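Local structure of acetohydroxyacid synthase small subunit Related (Bacteroides thetaiotaomicron, 2F06) at residues A[122-125]-A[126-130]. The protein is of unknown function but binds histidine through its pair of ACT domains and probably serves as a regulatory small-molecule sensor. Sequence-based numbering, arbitrary orientation.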
ATOM      1  N   ASP A 122     -21.728   2.710 -11.096  1.00 25.60           N
ATOM      2  CA  ASP A 122     -23.106   2.578 -11.608  1.00 25.92           C
ATOM      3  C   ASP A 122     -23.606   1.127 -11.426  1.00 24.98           C
ATOM      4  O   ASP A 122     -24.715   0.929 -10.924  1.00 25.16           O
ATOM      5  CB  ASP A 122     -23.274   3.009 -13.083  1.00 25.43           C
ATOM      6  CG  ASP A 122     -22.752   4.432 -13.380  1.00 29.46           C
ATOM      7  OD1 ASP A 122     -22.643   5.282 -12.473  1.00 28.16           O
ATOM      8  OD2 ASP A 122     -22.430   4.699 -14.566  1.00 30.84           O
ATOM      9  N   LYS A 123     -22.794   0.130 -11.786  1.00 23.56           N
ATOM     10  CA  LYS A 123     -23.238  -1.261 -11.647  1.00 24.09           C
ATOM     11  C   LYS A 123     -23.416  -1.731 -10.198  1.00 24.12           C
ATOM     12  O   LYS A 123     -24.320  -2.528  -9.897  1.00 23.38           O
ATOM     13  CB  LYS A 123     -22.337  -2.244 -12.414  1.00 24.35           C
ATOM     14  CG  LYS A 123     -23.109  -3.383 -12.968  1.00 26.14           C
ATOM     15  CD  LYS A 123     -23.804  -3.035 -14.352  1.00 32.73           C
ATOM     16  CE  LYS A 123     -24.560  -1.645 -14.409  1.00 32.05           C
ATOM     17  NZ  LYS A 123     -25.214  -1.325 -15.742  1.00 31.35           N
ATOM     18  N   CYS A 124     -22.525  -1.265  -9.319  1.00 23.33           N
ATOM     19  CA  CYS A 124     -22.573  -1.635  -7.933  1.00 22.24           C
ATOM     20  C   CYS A 124     -23.903  -1.175  -7.345  1.00 22.41           C
ATOM     21  O   CYS A 124     -24.601  -1.946  -6.676  1.00 21.61           O
ATOM     22  CB  CYS A 124     -21.362  -1.013  -7.181  1.00 22.39           C
ATOM     23  SG  CYS A 124     -21.361  -1.410  -5.391  1.00 26.85           S
ATOM     24  N   ILE A 125     -24.268   0.089  -7.591  1.00 22.17           N
ATOM     25  CA  ILE A 125     -25.477   0.636  -6.996  1.00 22.61           C
ATOM     26  C   ILE A 125     -26.717  -0.075  -7.546  1.00 22.69           C
ATOM     27  O   ILE A 125     -27.658  -0.333  -6.801  1.00 22.13           O
ATOM     28  CB  ILE A 125     -25.588   2.139  -7.194  1.00 23.17           C
ATOM     29  CG1 ILE A 125     -24.596   2.858  -6.296  1.00 23.35           C
ATOM     30  CG2 ILE A 125     -26.990   2.654  -6.861  1.00 22.71           C
ATOM     31  CD1 ILE A 125     -24.529   4.348  -6.587  1.00 26.29           C
ATOM     32  N   GLU A 126     -26.672  -0.425  -8.819  1.00 22.75           N
ATOM     33  CA  GLU A 126     -27.760  -1.140  -9.483  1.00 24.86           C
ATOM     34  C   GLU A 126     -28.058  -2.456  -8.769  1.00 25.02           C
ATOM     35  O   GLU A 126     -29.186  -2.697  -8.367  1.00 24.72           O
ATOM     36  CB  GLU A 126     -27.341  -1.407 -10.927  1.00 24.13           C
ATOM     37  CG  GLU A 126     -28.443  -1.807 -11.843  1.00 31.64           C
ATOM     38  CD  GLU A 126     -28.009  -1.710 -13.288  1.00 37.53           C
ATOM     39  OE1 GLU A 126     -27.276  -0.733 -13.621  1.00 41.73           O
ATOM     40  OE2 GLU A 126     -28.386  -2.606 -14.073  1.00 40.44           O
ATOM     41  N   VAL A 127     -27.021  -3.288  -8.599  1.00 26.72           N
ATOM     42  CA  VAL A 127     -27.117  -4.629  -7.961  1.00 27.46           C
ATOM     43  C   VAL A 127     -27.679  -4.511  -6.534  1.00 27.08           C
ATOM     44  O   VAL A 127     -28.622  -5.206  -6.162  1.00 27.36           O
ATOM     45  CB  VAL A 127     -25.711  -5.404  -7.986  1.00 28.16           C
ATOM     46  CG1 VAL A 127     -25.717  -6.699  -7.163  1.00 27.32           C
ATOM     47  CG2 VAL A 127     -25.291  -5.704  -9.427  1.00 28.43           C
ATOM     48  N   LEU A 128     -27.131  -3.582  -5.771  1.00 27.50           N
ATOM     49  CA  LEU A 128     -27.477  -3.440  -4.361  1.00 27.66           C
ATOM     50  C   LEU A 128     -28.942  -3.071  -4.225  1.00 27.68           C
ATOM     51  O   LEU A 128     -29.622  -3.642  -3.381  1.00 27.29           O
ATOM     52  CB  LEU A 128     -26.589  -2.374  -3.688  1.00 26.58           C
ATOM     53  CG  LEU A 128     -25.075  -2.610  -3.704  1.00 29.21           C
ATOM     54  CD1 LEU A 128     -24.374  -1.461  -3.067  1.00 23.91           C
ATOM     55  CD2 LEU A 128     -24.605  -3.932  -3.064  1.00 30.36           C
ATOM     56  N   LYS A 129     -29.414  -2.118  -5.042  1.00 28.08           N
ATOM     57  CA  LYS A 129     -30.829  -1.682  -5.021  1.00 30.14           C
ATOM     58  C   LYS A 129     -31.747  -2.881  -5.405  1.00 30.39           C
ATOM     59  O   LYS A 129     -32.741  -3.178  -4.717  1.00 30.04           O
ATOM     60  CB  LYS A 129     -31.093  -0.493  -5.983  1.00 29.84           C
ATOM     61  CG  LYS A 129     -30.488   0.902  -5.604  1.00 31.49           C
ATOM     62  CD  LYS A 129     -30.978   2.050  -6.564  1.00 32.23           C
ATOM     63  CE  LYS A 129     -32.104   2.891  -5.949  1.00 33.55           C
ATOM     64  NZ  LYS A 129     -33.123   3.507  -6.908  1.00 32.16           N
ATOM     65  N   GLU A 130     -31.369  -3.553  -6.498  1.00 30.45           N
ATOM     66  CA  GLU A 130     -32.012  -4.776  -6.991  1.00 31.09           C
ATOM     67  C   GLU A 130     -32.119  -5.838  -5.900  1.00 30.85           C
ATOM     68  O   GLU A 130     -33.174  -6.418  -5.701  1.00 31.49           O
ATOM     69  CB  GLU A 130     -31.227  -5.340  -8.188  1.00 31.17           C
ATOM     70  CG  GLU A 130     -32.052  -6.092  -9.237  1.00 33.48           C
ATOM     71  CD  GLU A 130     -32.233  -7.592  -8.934  1.00 35.06           C
ATOM     72  OE1 GLU A 130     -31.340  -8.214  -8.298  1.00 37.19           O
ATOM     73  OE2 GLU A 130     -33.271  -8.145  -9.354  1.00 34.64           O
TER
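Lys-123 and Glu-126, one turn apart on the outer side of a helix, show how a short salt bridge can form between side chains that lie abreast and point the same way. The lysine chain bends at chi2 (83°) and again at chi3 (-46°), which swings its end round to the glutamate, whose own chain stays extended beyond CG. Lys-123 NZ then sits 3.0 Å from Glu-126 OE1; the second carboxylate oxygen, OE2, stays at 3.8 Å from the same NZ, making the grip one-sided.

The inward side is apolar. Cys-124 SG, placed beside its own carbonyl carbon, meets the CD1 branch of Leu-128 at 3.8 Å, while CG of that leucine rests 3.1 Å from Cys-124 O. The same oxygen accepts the backbone N-H of Leu-128, so it is both bonded and partly roofed by the leucine side chain. Leu-128 also reaches Val-89 and Leu-93 of helix 85-95 and Leu-135 of strand 134-136; an alanine here would probably leave Cys-124 SG without its neighbour along the helix and open a gap against those residues.

On a third side, Ile-125 and Lys-129 run alongside each other, CG2 of the isoleucine 4.0 Å from CD of the lysine, so that aliphatic carbon lies against aliphatic carbon. Four i to i+4 backbone bonds join 122-125 to 126-130, among them Val-127 N to Lys-123 O at 3.1 Å and a nearly straight 170°. Charged outside and apolar inside, this is an amphipathic alpha-helix, helix 121-130, packed against helix 85-95 in the ferredoxin-like βαββαβ (α+β) fold of an ACT domain.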